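Local coordinates for putative uncharacterized protein (Bacteroides thetaiotaomicron, PDB 2RB5) that probably acts as a magnesium-dependent phosphatase of the haloacid dehalogenase (HAD) superfamily, at residues L5-D10 and M207-G212; N214-L219 and K236-Y241; F40-R45 and G64-N69; I154-E159 and I171-P176. All blocks are in the same frame, centred on the assembly; numbering follows the deposited sequence.

Contact 1 of 4, residues L5-D10 and M207-G212. With MG (magnesium ion), chain B; WO6 (trioxido(oxo)tungsten), chain C.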
# COMPACT_ATOMS: atom_id res chain seq x y z
N LEU A 5 15.18 -2.17 0.88
CA LEU A 5 14.18 -3.00 0.22
C LEU A 5 12.81 -2.46 0.59
O LEU A 5 12.53 -2.24 1.78
CB LEU A 5 14.27 -4.44 0.68
CG LEU A 5 15.65 -5.09 0.58
CD1 LEU A 5 15.59 -6.51 1.11
CD2 LEU A 5 16.20 -5.08 -0.82
N PHE A 6 11.93 -2.28 -0.39
CA PHE A 6 10.58 -1.79 -0.18
C PHE A 6 9.58 -2.81 -0.65
O PHE A 6 9.54 -3.11 -1.86
CB PHE A 6 10.35 -0.47 -0.95
CG PHE A 6 11.23 0.64 -0.41
CD1 PHE A 6 12.49 0.89 -0.94
CD2 PHE A 6 10.80 1.40 0.66
CE1 PHE A 6 13.29 1.89 -0.39
CE2 PHE A 6 11.59 2.39 1.20
CZ PHE A 6 12.84 2.64 0.67
N PHE A 7 8.78 -3.34 0.25
CA PHE A 7 7.85 -4.41 -0.05
C PHE A 7 6.40 -3.96 0.10
O PHE A 7 5.97 -3.59 1.18
CB PHE A 7 8.02 -5.59 0.89
CG PHE A 7 9.35 -6.30 0.77
CD1 PHE A 7 10.39 -6.02 1.65
CD2 PHE A 7 9.56 -7.26 -0.21
CE1 PHE A 7 11.61 -6.67 1.52
CE2 PHE A 7 10.77 -7.90 -0.32
CZ PHE A 7 11.80 -7.61 0.53
N ASP A 8 5.63 -4.08 -1.00
CA ASP A 8 4.18 -4.13 -0.87
C ASP A 8 3.81 -5.34 0.02
O ASP A 8 4.56 -6.31 0.12
CB ASP A 8 3.59 -4.24 -2.26
CG ASP A 8 2.09 -4.41 -2.28
OD1 ASP A 8 1.62 -5.39 -2.88
OD2 ASP A 8 1.44 -3.52 -1.67
N ILE A 9 2.61 -5.26 0.62
CA ILE A 9 2.13 -6.39 1.42
C ILE A 9 1.29 -7.34 0.57
O ILE A 9 1.71 -8.48 0.28
CB ILE A 9 1.33 -5.97 2.67
CG1 ILE A 9 2.14 -5.04 3.58
CG2 ILE A 9 0.89 -7.20 3.41
CD1 ILE A 9 1.31 -4.42 4.69
N ASP A 10 0.10 -6.95 0.17
CA ASP A 10 -0.88 -7.89 -0.40
C ASP A 10 -0.49 -8.27 -1.80
O ASP A 10 -0.32 -7.47 -2.69
CB ASP A 10 -2.24 -7.24 -0.37
CG ASP A 10 -2.64 -6.92 1.05
OD1 ASP A 10 -2.94 -7.84 1.82
OD2 ASP A 10 -2.59 -5.69 1.42
N MET A 207 15.56 -0.97 -3.90
CA MET A 207 14.89 -2.03 -4.61
C MET A 207 13.46 -2.11 -4.10
O MET A 207 13.26 -2.12 -2.89
CB MET A 207 15.62 -3.37 -4.42
CG MET A 207 15.03 -4.55 -5.17
SD MET A 207 15.96 -6.07 -4.95
CE MET A 207 17.41 -5.67 -5.93
N SER A 208 12.49 -2.21 -5.01
CA SER A 208 11.08 -2.32 -4.64
C SER A 208 10.49 -3.60 -5.21
O SER A 208 10.99 -4.15 -6.22
CB SER A 208 10.31 -1.09 -5.08
OG SER A 208 10.36 -1.01 -6.50
N PHE A 209 9.42 -4.05 -4.58
CA PHE A 209 8.72 -5.29 -4.90
C PHE A 209 7.22 -5.06 -4.85
O PHE A 209 6.72 -4.54 -3.85
CB PHE A 209 9.04 -6.40 -3.88
CG PHE A 209 10.50 -6.74 -3.74
CD1 PHE A 209 11.36 -5.91 -3.00
CD2 PHE A 209 11.01 -7.88 -4.31
CE1 PHE A 209 12.67 -6.27 -2.84
CE2 PHE A 209 12.36 -8.24 -4.11
CZ PHE A 209 13.20 -7.43 -3.38
N GLY A 210 6.51 -5.41 -5.91
CA GLY A 210 5.08 -5.21 -5.92
C GLY A 210 4.36 -6.05 -6.94
O GLY A 210 4.96 -6.66 -7.83
N ASP A 211 3.03 -6.06 -6.80
CA ASP A 211 2.13 -6.82 -7.64
C ASP A 211 1.01 -5.98 -8.27
O ASP A 211 0.30 -6.56 -9.09
CB ASP A 211 1.46 -7.98 -6.91
CG ASP A 211 0.39 -7.50 -5.95
OD1 ASP A 211 0.68 -6.52 -5.22
OD2 ASP A 211 -0.74 -8.03 -5.98
N GLY A 212 0.85 -4.76 -7.87
CA GLY A 212 -0.40 -4.03 -8.18
C GLY A 212 -0.18 -2.70 -8.85
O GLY A 212 0.92 -2.13 -8.91
MG MG B . -0.29 -5.62 -3.65
W WO6 C . -0.68 -3.38 -0.81
O1 WO6 C . -2.28 -3.24 0.05
O2 WO6 C . -1.04 -4.59 -2.00
O3 WO6 C . 0.13 -3.85 0.59
O4 WO6 C . -0.70 -1.76 -1.26
O HOH W 1 -2.11 -6.13 -4.48
O HOH W 2 -0.13 -3.79 -4.68

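Contact 2 of 4, residues N214-L219 and K236-Y241. With WO6 (trioxido(oxo)tungsten), chain C.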
# COMPACT_ATOMS: atom_id res chain seq x y z
N ASN A 214 -0.95 0.21 -7.80
CA ASN A 214 -0.43 1.20 -6.84
C ASN A 214 1.05 1.01 -6.51
O ASN A 214 1.58 1.81 -5.76
CB ASN A 214 -1.29 1.27 -5.57
CG ASN A 214 -1.11 0.09 -4.65
OD1 ASN A 214 -0.82 -1.04 -5.11
ND2 ASN A 214 -1.32 0.31 -3.34
N ASP A 215 1.69 0.00 -7.14
CA ASP A 215 3.12 -0.20 -7.02
C ASP A 215 3.89 0.35 -8.23
O ASP A 215 5.11 0.40 -8.19
CB ASP A 215 3.44 -1.69 -6.89
CG ASP A 215 2.81 -2.27 -5.63
OD1 ASP A 215 2.90 -1.59 -4.59
OD2 ASP A 215 2.25 -3.39 -5.75
N ILE A 216 3.19 0.70 -9.31
CA ILE A 216 3.91 1.06 -10.53
C ILE A 216 4.86 2.23 -10.31
O ILE A 216 5.98 2.20 -10.77
CB ILE A 216 2.89 1.29 -11.67
CG1 ILE A 216 2.34 -0.05 -12.17
CG2 ILE A 216 3.54 2.12 -12.79
CD1 ILE A 216 1.21 0.02 -13.15
N SER A 217 4.42 3.26 -9.56
CA SER A 217 5.34 4.42 -9.41
C SER A 217 6.58 3.98 -8.65
O SER A 217 7.66 4.47 -8.98
CB SER A 217 4.68 5.64 -8.83
OG SER A 217 4.21 5.41 -7.52
N MET A 218 6.48 3.13 -7.62
CA MET A 218 7.67 2.75 -6.89
C MET A 218 8.50 1.72 -7.66
O MET A 218 9.73 1.63 -7.43
CB MET A 218 7.40 2.28 -5.47
CG MET A 218 6.76 0.93 -5.30
SD MET A 218 6.96 0.39 -3.57
CE MET A 218 6.24 -1.24 -3.63
N LEU A 219 7.90 0.90 -8.53
CA LEU A 219 8.65 -0.02 -9.38
C LEU A 219 9.52 0.77 -10.35
O LEU A 219 10.66 0.39 -10.62
CB LEU A 219 7.71 -0.98 -10.12
CG LEU A 219 7.05 -2.01 -9.22
CD1 LEU A 219 5.91 -2.70 -9.96
CD2 LEU A 219 8.04 -3.01 -8.69
N LYS A 236 4.12 -5.58 -14.56
CA LYS A 236 5.35 -6.19 -15.04
C LYS A 236 6.15 -5.26 -15.90
O LYS A 236 7.39 -5.20 -15.80
CB LYS A 236 5.05 -7.49 -15.79
CG LYS A 236 4.51 -8.57 -14.88
CD LYS A 236 4.28 -9.87 -15.58
CE LYS A 236 3.85 -10.98 -14.76
NZ LYS A 236 3.76 -12.32 -15.46
N ALA A 237 5.50 -4.50 -16.77
CA ALA A 237 6.20 -3.63 -17.70
C ALA A 237 6.88 -2.46 -16.96
O ALA A 237 7.87 -1.94 -17.48
CB ALA A 237 5.25 -3.06 -18.73
N ALA A 238 6.38 -2.07 -15.81
CA ALA A 238 6.95 -1.01 -15.01
C ALA A 238 8.19 -1.48 -14.23
O ALA A 238 8.96 -0.62 -13.76
CB ALA A 238 5.91 -0.48 -14.02
N ALA A 239 8.34 -2.74 -14.08
CA ALA A 239 9.49 -3.32 -13.33
C ALA A 239 10.69 -3.55 -14.23
O ALA A 239 10.61 -3.68 -15.49
CB ALA A 239 9.02 -4.63 -12.72
N ASP A 240 11.82 -3.68 -13.58
CA ASP A 240 13.05 -4.09 -14.25
C ASP A 240 13.15 -5.59 -14.37
O ASP A 240 13.86 -6.10 -15.27
CB ASP A 240 14.27 -3.55 -13.50
CG ASP A 240 14.19 -2.04 -13.40
OD1 ASP A 240 14.23 -1.40 -14.46
OD2 ASP A 240 14.05 -1.53 -12.30
N TYR A 241 12.54 -6.34 -13.46
CA TYR A 241 12.68 -7.76 -13.32
C TYR A 241 11.38 -8.37 -12.89
O TYR A 241 10.74 -7.82 -11.98
CB TYR A 241 13.76 -8.05 -12.31
CG TYR A 241 14.03 -9.50 -12.07
CD1 TYR A 241 14.90 -10.17 -12.90
CD2 TYR A 241 13.51 -10.20 -11.02
CE1 TYR A 241 15.16 -11.50 -12.69
CE2 TYR A 241 13.77 -11.54 -10.76
CZ TYR A 241 14.64 -12.19 -11.64
OH TYR A 241 14.93 -13.51 -11.44
W WO6 C . -0.68 -3.38 -0.81
O1 WO6 C . -2.28 -3.24 0.05
O2 WO6 C . -1.04 -4.59 -2.00
O3 WO6 C . 0.13 -3.85 0.59
O4 WO6 C . -0.70 -1.76 -1.26

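Contact 3 of 4, residues F40-R45 and G64-N69. With WO6 (trioxido(oxo)tungsten), chain C.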
# COMPACT_ATOMS: atom_id res chain seq x y z
N PHE A 40 11.65 -2.30 4.45
CA PHE A 40 10.55 -1.36 4.63
C PHE A 40 9.28 -1.96 4.03
O PHE A 40 9.29 -2.60 2.97
CB PHE A 40 10.88 -0.04 3.94
CG PHE A 40 12.11 0.60 4.51
CD1 PHE A 40 13.28 0.66 3.78
CD2 PHE A 40 12.09 1.11 5.80
CE1 PHE A 40 14.42 1.22 4.37
CE2 PHE A 40 13.22 1.64 6.39
CZ PHE A 40 14.38 1.71 5.65
N ILE A 41 8.16 -1.66 4.68
CA ILE A 41 6.82 -1.94 4.14
C ILE A 41 6.37 -0.72 3.35
O ILE A 41 6.57 0.41 3.79
CB ILE A 41 5.88 -2.26 5.31
CG1 ILE A 41 6.36 -3.50 6.07
CG2 ILE A 41 4.44 -2.33 4.86
CD1 ILE A 41 6.42 -4.76 5.24
N ALA A 42 5.73 -0.95 2.19
CA ALA A 42 5.18 0.11 1.37
C ALA A 42 3.81 -0.33 0.93
O ALA A 42 3.68 -1.10 -0.05
CB ALA A 42 6.12 0.43 0.22
N THR A 43 2.77 0.14 1.62
CA THR A 43 1.43 -0.39 1.47
C THR A 43 0.39 0.71 1.35
O THR A 43 0.53 1.82 1.88
CB THR A 43 1.11 -1.31 2.70
OG1 THR A 43 -0.17 -1.91 2.53
CG2 THR A 43 1.09 -0.58 4.01
N GLY A 44 -0.70 0.39 0.62
CA GLY A 44 -1.88 1.17 0.63
C GLY A 44 -2.67 1.05 1.92
O GLY A 44 -3.52 1.90 2.18
N ARG A 45 -2.47 0.01 2.70
CA ARG A 45 -3.18 -0.13 3.94
C ARG A 45 -2.78 0.99 4.91
O ARG A 45 -1.59 1.29 5.03
CB ARG A 45 -2.88 -1.47 4.62
CG ARG A 45 -3.42 -2.68 3.87
CD ARG A 45 -3.09 -3.96 4.62
NE ARG A 45 -3.59 -5.15 3.98
CZ ARG A 45 -4.47 -5.99 4.49
NH1 ARG A 45 -5.01 -5.82 5.67
NH2 ARG A 45 -4.80 -7.07 3.79
N GLY A 64 10.92 0.21 8.96
CA GLY A 64 10.08 1.39 8.80
C GLY A 64 8.91 1.07 7.89
O GLY A 64 8.87 0.03 7.21
N TYR A 65 7.94 2.01 7.89
CA TYR A 65 6.69 1.84 7.20
C TYR A 65 6.30 3.04 6.35
O TYR A 65 6.32 4.21 6.81
CB TYR A 65 5.54 1.63 8.19
CG TYR A 65 5.56 0.32 8.93
CD1 TYR A 65 6.39 0.14 10.03
CD2 TYR A 65 4.74 -0.72 8.59
CE1 TYR A 65 6.42 -1.06 10.75
CE2 TYR A 65 4.73 -1.93 9.29
CZ TYR A 65 5.59 -2.07 10.37
OH TYR A 65 5.56 -3.27 11.04
N ILE A 66 5.91 2.73 5.14
CA ILE A 66 5.19 3.62 4.21
C ILE A 66 3.79 3.07 4.17
O ILE A 66 3.56 1.95 3.73
CB ILE A 66 5.83 3.61 2.84
CG1 ILE A 66 7.25 4.20 2.85
CG2 ILE A 66 4.96 4.25 1.81
CD1 ILE A 66 8.09 3.70 1.71
N THR A 67 2.81 3.84 4.68
CA THR A 67 1.42 3.41 4.75
C THR A 67 0.57 4.42 4.00
O THR A 67 1.01 5.51 3.65
CB THR A 67 0.91 3.20 6.20
OG1 THR A 67 0.72 4.46 6.83
CG2 THR A 67 1.84 2.31 7.00
N MET A 68 -0.69 4.03 3.74
CA MET A 68 -1.60 4.92 2.99
C MET A 68 -0.93 5.44 1.73
O MET A 68 -1.01 6.63 1.40
CB MET A 68 -2.17 6.03 3.85
CG MET A 68 -2.99 5.47 4.99
SD MET A 68 -4.05 6.69 5.79
CE MET A 68 -3.39 6.78 7.42
N ASN A 69 -0.24 4.55 0.99
CA ASN A 69 0.32 4.91 -0.32
C ASN A 69 1.31 6.07 -0.24
O ASN A 69 1.47 6.80 -1.22
CB ASN A 69 -0.78 5.19 -1.33
CG ASN A 69 -1.55 3.94 -1.65
OD1 ASN A 69 -1.04 3.03 -2.30
ND2 ASN A 69 -2.80 3.86 -1.11
W WO6 C . -0.68 -3.38 -0.81
O1 WO6 C . -2.28 -3.24 0.05
O2 WO6 C . -1.04 -4.59 -2.00
O3 WO6 C . 0.13 -3.85 0.59
O4 WO6 C . -0.70 -1.76 -1.26

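Contact 4 of 4, residues I154-E159 and I171-P176. With WO6 (trioxido(oxo)tungsten), chain C.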
# COMPACT_ATOMS: atom_id res chain seq x y z
N ILE A 154 -15.48 1.94 -5.88
CA ILE A 154 -15.93 2.44 -7.19
C ILE A 154 -15.26 1.66 -8.31
O ILE A 154 -14.11 1.24 -8.13
CB ILE A 154 -15.66 3.95 -7.36
CG1 ILE A 154 -14.19 4.32 -7.12
CG2 ILE A 154 -16.65 4.69 -6.51
CD1 ILE A 154 -13.88 5.77 -7.40
N THR A 155 -15.99 1.49 -9.40
CA THR A 155 -15.45 0.92 -10.61
C THR A 155 -14.51 1.92 -11.29
O THR A 155 -14.52 3.07 -10.94
CB THR A 155 -16.50 0.52 -11.67
OG1 THR A 155 -17.23 1.69 -12.05
CG2 THR A 155 -17.56 -0.38 -11.05
N GLU A 156 -13.79 1.38 -12.30
CA GLU A 156 -12.95 2.29 -13.12
C GLU A 156 -13.85 3.31 -13.84
O GLU A 156 -13.52 4.50 -13.96
CB GLU A 156 -12.01 1.47 -13.99
CG GLU A 156 -10.94 0.67 -13.26
CD GLU A 156 -10.00 -0.35 -13.72
OE1 GLU A 156 -8.93 -0.72 -13.07
OE2 GLU A 156 -10.11 -0.97 -14.80
N GLU A 157 -15.03 2.93 -14.34
CA GLU A 157 -15.97 3.87 -14.94
C GLU A 157 -16.41 4.89 -13.89
O GLU A 157 -16.50 6.06 -14.28
CB GLU A 157 -17.14 3.08 -15.46
CG GLU A 157 -18.52 3.55 -15.71
CD GLU A 157 -19.19 2.53 -16.65
OE1 GLU A 157 -19.11 2.70 -17.87
OE2 GLU A 157 -19.76 1.55 -16.10
N GLU A 158 -16.71 4.46 -12.64
CA GLU A 158 -17.12 5.45 -11.63
C GLU A 158 -15.95 6.34 -11.29
O GLU A 158 -16.15 7.55 -11.02
CB GLU A 158 -17.71 4.77 -10.40
CG GLU A 158 -19.08 4.22 -10.60
CD GLU A 158 -19.57 3.18 -9.63
OE1 GLU A 158 -18.74 2.57 -8.92
OE2 GLU A 158 -20.81 2.95 -9.61
N GLU A 159 -14.73 5.80 -11.26
CA GLU A 159 -13.54 6.62 -11.05
C GLU A 159 -13.42 7.74 -12.08
O GLU A 159 -13.14 8.87 -11.71
CB GLU A 159 -12.32 5.71 -11.07
CG GLU A 159 -11.01 6.40 -10.90
CD GLU A 159 -9.85 5.43 -10.93
OE1 GLU A 159 -9.99 4.20 -10.68
OE2 GLU A 159 -8.72 5.86 -11.24
N ILE A 171 -4.78 8.59 -7.18
CA ILE A 171 -5.69 7.46 -7.03
C ILE A 171 -5.03 6.21 -7.57
O ILE A 171 -4.52 6.22 -8.69
CB ILE A 171 -7.08 7.85 -7.62
CG1 ILE A 171 -8.12 6.75 -7.40
CG2 ILE A 171 -7.01 8.29 -9.06
CD1 ILE A 171 -9.57 7.12 -7.63
N GLY A 172 -5.06 5.15 -6.80
CA GLY A 172 -4.49 3.91 -7.31
C GLY A 172 -5.18 2.72 -6.70
O GLY A 172 -5.96 2.86 -5.78
N ARG A 173 -4.87 1.54 -7.23
CA ARG A 173 -5.51 0.28 -6.77
C ARG A 173 -4.47 -0.82 -6.48
O ARG A 173 -3.55 -1.05 -7.28
CB ARG A 173 -6.48 -0.26 -7.80
CG ARG A 173 -7.54 0.75 -8.26
CD ARG A 173 -8.65 0.10 -9.12
NE ARG A 173 -9.62 1.12 -9.42
CZ ARG A 173 -10.88 1.21 -9.12
NH1 ARG A 173 -11.52 0.24 -8.49
NH2 ARG A 173 -11.58 2.30 -9.48
N TRP A 174 -4.73 -1.54 -5.38
CA TRP A 174 -4.07 -2.81 -5.12
C TRP A 174 -5.00 -4.00 -5.15
O TRP A 174 -4.58 -5.14 -5.00
CB TRP A 174 -3.46 -2.76 -3.76
CG TRP A 174 -4.21 -2.35 -2.53
CD1 TRP A 174 -4.41 -1.06 -2.13
CD2 TRP A 174 -4.82 -3.19 -1.53
NE1 TRP A 174 -5.08 -1.03 -0.95
CE2 TRP A 174 -5.33 -2.32 -0.58
CE3 TRP A 174 -4.91 -4.56 -1.39
CZ2 TRP A 174 -5.97 -2.79 0.52
CZ3 TRP A 174 -5.56 -5.05 -0.27
CH2 TRP A 174 -6.09 -4.14 0.70
N TYR A 175 -6.29 -3.73 -5.39
CA TYR A 175 -7.30 -4.75 -5.49
C TYR A 175 -8.37 -4.21 -6.44
O TYR A 175 -8.61 -3.00 -6.40
CB TYR A 175 -7.87 -5.09 -4.12
CG TYR A 175 -8.67 -6.36 -4.17
CD1 TYR A 175 -8.11 -7.62 -4.25
CD2 TYR A 175 -10.06 -6.32 -4.16
CE1 TYR A 175 -8.85 -8.78 -4.30
CE2 TYR A 175 -10.85 -7.46 -4.21
CZ TYR A 175 -10.21 -8.68 -4.29
OH TYR A 175 -11.01 -9.80 -4.33
N PRO A 176 -8.97 -4.98 -7.32
CA PRO A 176 -9.86 -4.35 -8.31
C PRO A 176 -11.09 -3.69 -7.76
O PRO A 176 -11.60 -2.75 -8.41
CB PRO A 176 -10.24 -5.52 -9.29
CG PRO A 176 -9.13 -6.52 -9.04
CD PRO A 176 -8.76 -6.44 -7.58
W WO6 C . -0.68 -3.38 -0.81
O1 WO6 C . -2.28 -3.24 0.05
O2 WO6 C . -1.04 -4.59 -2.00
O3 WO6 C . 0.13 -3.85 0.59
O4 WO6 C . -0.70 -1.76 -1.26
O HOH W 3 -8.29 2.46 -12.00
O HOH W 4 -6.13 4.85 -10.80

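Contact 1 of 4, residues L5-D10 and M207-G212
Two neighbouring parallel strands, 4-7 and 206-210, meet here in the buried middle of the large mixed sheet, and beyond their C-terminal ends the two segments close on a magnesium ion. Three backbone bonds zip the strands: Phe6 N to Met207 O, Phe209 N to Phe6 O, and Asp8 N to Phe209 O, the straightest at 170°. On the face that carries Leu5, Phe7, Met207 and Phe209, the Phe7 and Phe209 rings form an offset stack with centroids 4.4 Å apart and planes at 18°. Phe7 CE2 sits over one face of the Phe209 ring, displaced toward its rim, while Leu5 CD2 comes to that ring's edge; helix 250-258 packs Ile251 against both aromatics. Past the strands, Asp8 has CG anti to its amide nitrogen (chi1 176°), which carries the carboxylate across toward Asp211. Asp8 OD1 and Asp211 OD1 are 2.8 Å apart, an approach tolerated because both bind the magnesium ion, each at 2.1 Å. Asp10 O, the tungstate oxygen O2 and two waters complete six ligands. The other oxygen, Asp8 OD2, lies 2.3 Å from the tungsten of WO6, and Ile9 N and Asp10 N both donate to its O3. Thr12 bonds to Asp8 OD1. All this is consistent with the HAD active site on its Rossmann-like core: the DxDx(T/V) loop and an acidic loop sharing one magnesium ion, with tungstate probably standing in for phosphate.

Contact 2 of 4, residues N214-L219 and K236-Y241
No hydrogen bond crosses between 214-219 and 236-241, although both segments hold residues seen at magnesium sites of this protein; the side chains of Ile216 and Leu219 meet Ala238 and Ala239 through apolar contacts. The methyl of Ala238 points at helix 216-221 and fits against Ile216, with CB 3.7 Å from Ile216 CG2 and slightly farther from CG1, so both branches of the isoleucine touch it. One turn on, Leu219 CB packs 4.3 Å from the same methyl, and its CD2 reaches Ala239 CB more loosely, at 4.5 Å. Leu219 CG stands beside the backbone nitrogen (chi1 -71°), which turns the isobutyl end past Ala238 toward Ala239; Val235 of helix 233-238 also touches this side chain. At the outer margin, Leu219 O faces Asp240 OD2 across 4.2 Å. Leu219 and Asp240 have been seen, with Ala222, at a second magnesium site; in this model Asp240 OD2 accepts from Gly225 N. Asn214 ND2 donates to tungstate O4 at 3.0 Å, and Asp215, not a direct ligand of the ion here, pairs with Lys188. The small methyl of Ala238 thus lets the helices approach by apolar contact, with no charge pair to fix them, while the polar ends find partners elsewhere.

Contact 3 of 4, residues F40-R45 and G64-N69
Thr43 and Gly44, at the end of strand 38-42, grip the tungstate just where they join 64-69, in a parallel beta-alpha-beta unit of the HAD core. Thr43 OG1 donates to WO6 O3 at 2.8 Å, and Gly44 N sends a nearly straight bond to O4 (2.9 Å, 170°). Thr43 OG1 is anti to the backbone nitrogen (chi1 -176°) and also accepts from Arg45 N, closing an ST turn, while the methyl CG2 lies against Ile66 O. A valine in place of Thr43 would probably leave tungstate O3 without this donor and Arg45 N without its acceptor, weakening the turn. The next shell fixes the loop: Asn69 N donates to Thr43 O, and Met68 N reaches Arg45 O at 3.2 Å from above the carbonyl plane. Arg45, extended from CG to NE, turns away from this seam, NE in the salt bridge to Asp10, NH1 hydrogen-bonded to Ile49 O. Asn69 ND2 packs 3.3 Å from Gly44 CA, too near for a side chain at that glycine to fit easily; the amide itself is held by Gln149, Asp180 and Asn214. Farther back, Ile41 N to Gly64 O, Ile66 N to Ile41 O and Thr43 N to Ile66 O knit the strands in register. On one face Ile41 runs alongside Tyr65, and on the other Ala42 CB touches Ile66 CD1. Farthest from the tungstate, Gly64 CA lies in the plane of the Phe40 ring, at its edge, 3.6 Å from CD2.

Contact 4 of 4, residues I154-E159 and I171-P176
Arg173 reaches from the loop after strand 170-172 to the start of helix 156-162, where Ile154 and Glu159 receive its guanidinium. From CB, which points toward the helix, the chain runs extended through CG to CD, and CD lies 4.0 Å from Glu156 OE1. NE makes a weak bond to Glu159 OE1 and also donates to a water by the same oxygen. NH2 makes a salt bridge to Glu159 OE1 (2.8 Å, 166°) on the carboxylate's anti lone pair, the two charged planes only 15° apart. The far end grips Ile154 O with two nitrogens: NH1 at 2.8 Å, nearly in line with the carbonyl, and NH2 from above the carbonyl plane. NH1 also donates to Pro176 O of its own loop. Glu156 CG lies over one guanidinium face, and Ile171 CD1 packs 3.6 Å from Glu159 CG. Thr155 and Glu158 form a capping box around the helix start. A methionine replacing Arg173 would probably strip Glu159 of its charge partner and Ile154 O of both donors, loosening the loop. Trp174, next in the chain, has a ring face on tungstate O1. Charge and directed bonds from one arginine thus tie this loop to the helix start.

How the contacts relate
All four contacts touch the one tungstate. Contact 1 supplies the three protein ligands of the magnesium ion and Asp8 OD2 at the tungsten; contact 3, about 9 Å away between centres, belongs to the same sheet and joins it through the Asp10 OD2 to Arg45 NE salt bridge (2.8 Å). Contact 2 is centred about 9 Å from contact 1, and Ser208 OG meets Met218 O there at 2.9 Å. Asn214 links three of them: probable hydrogen bonds run from its ND2 to Asn69 OD1 of contact 3 and from its N to Arg173 O of contact 4, both 2.9 Å. Contact 4, centred about 19 Å from contact 1, reaches the site through Trp174, which touches Asp10.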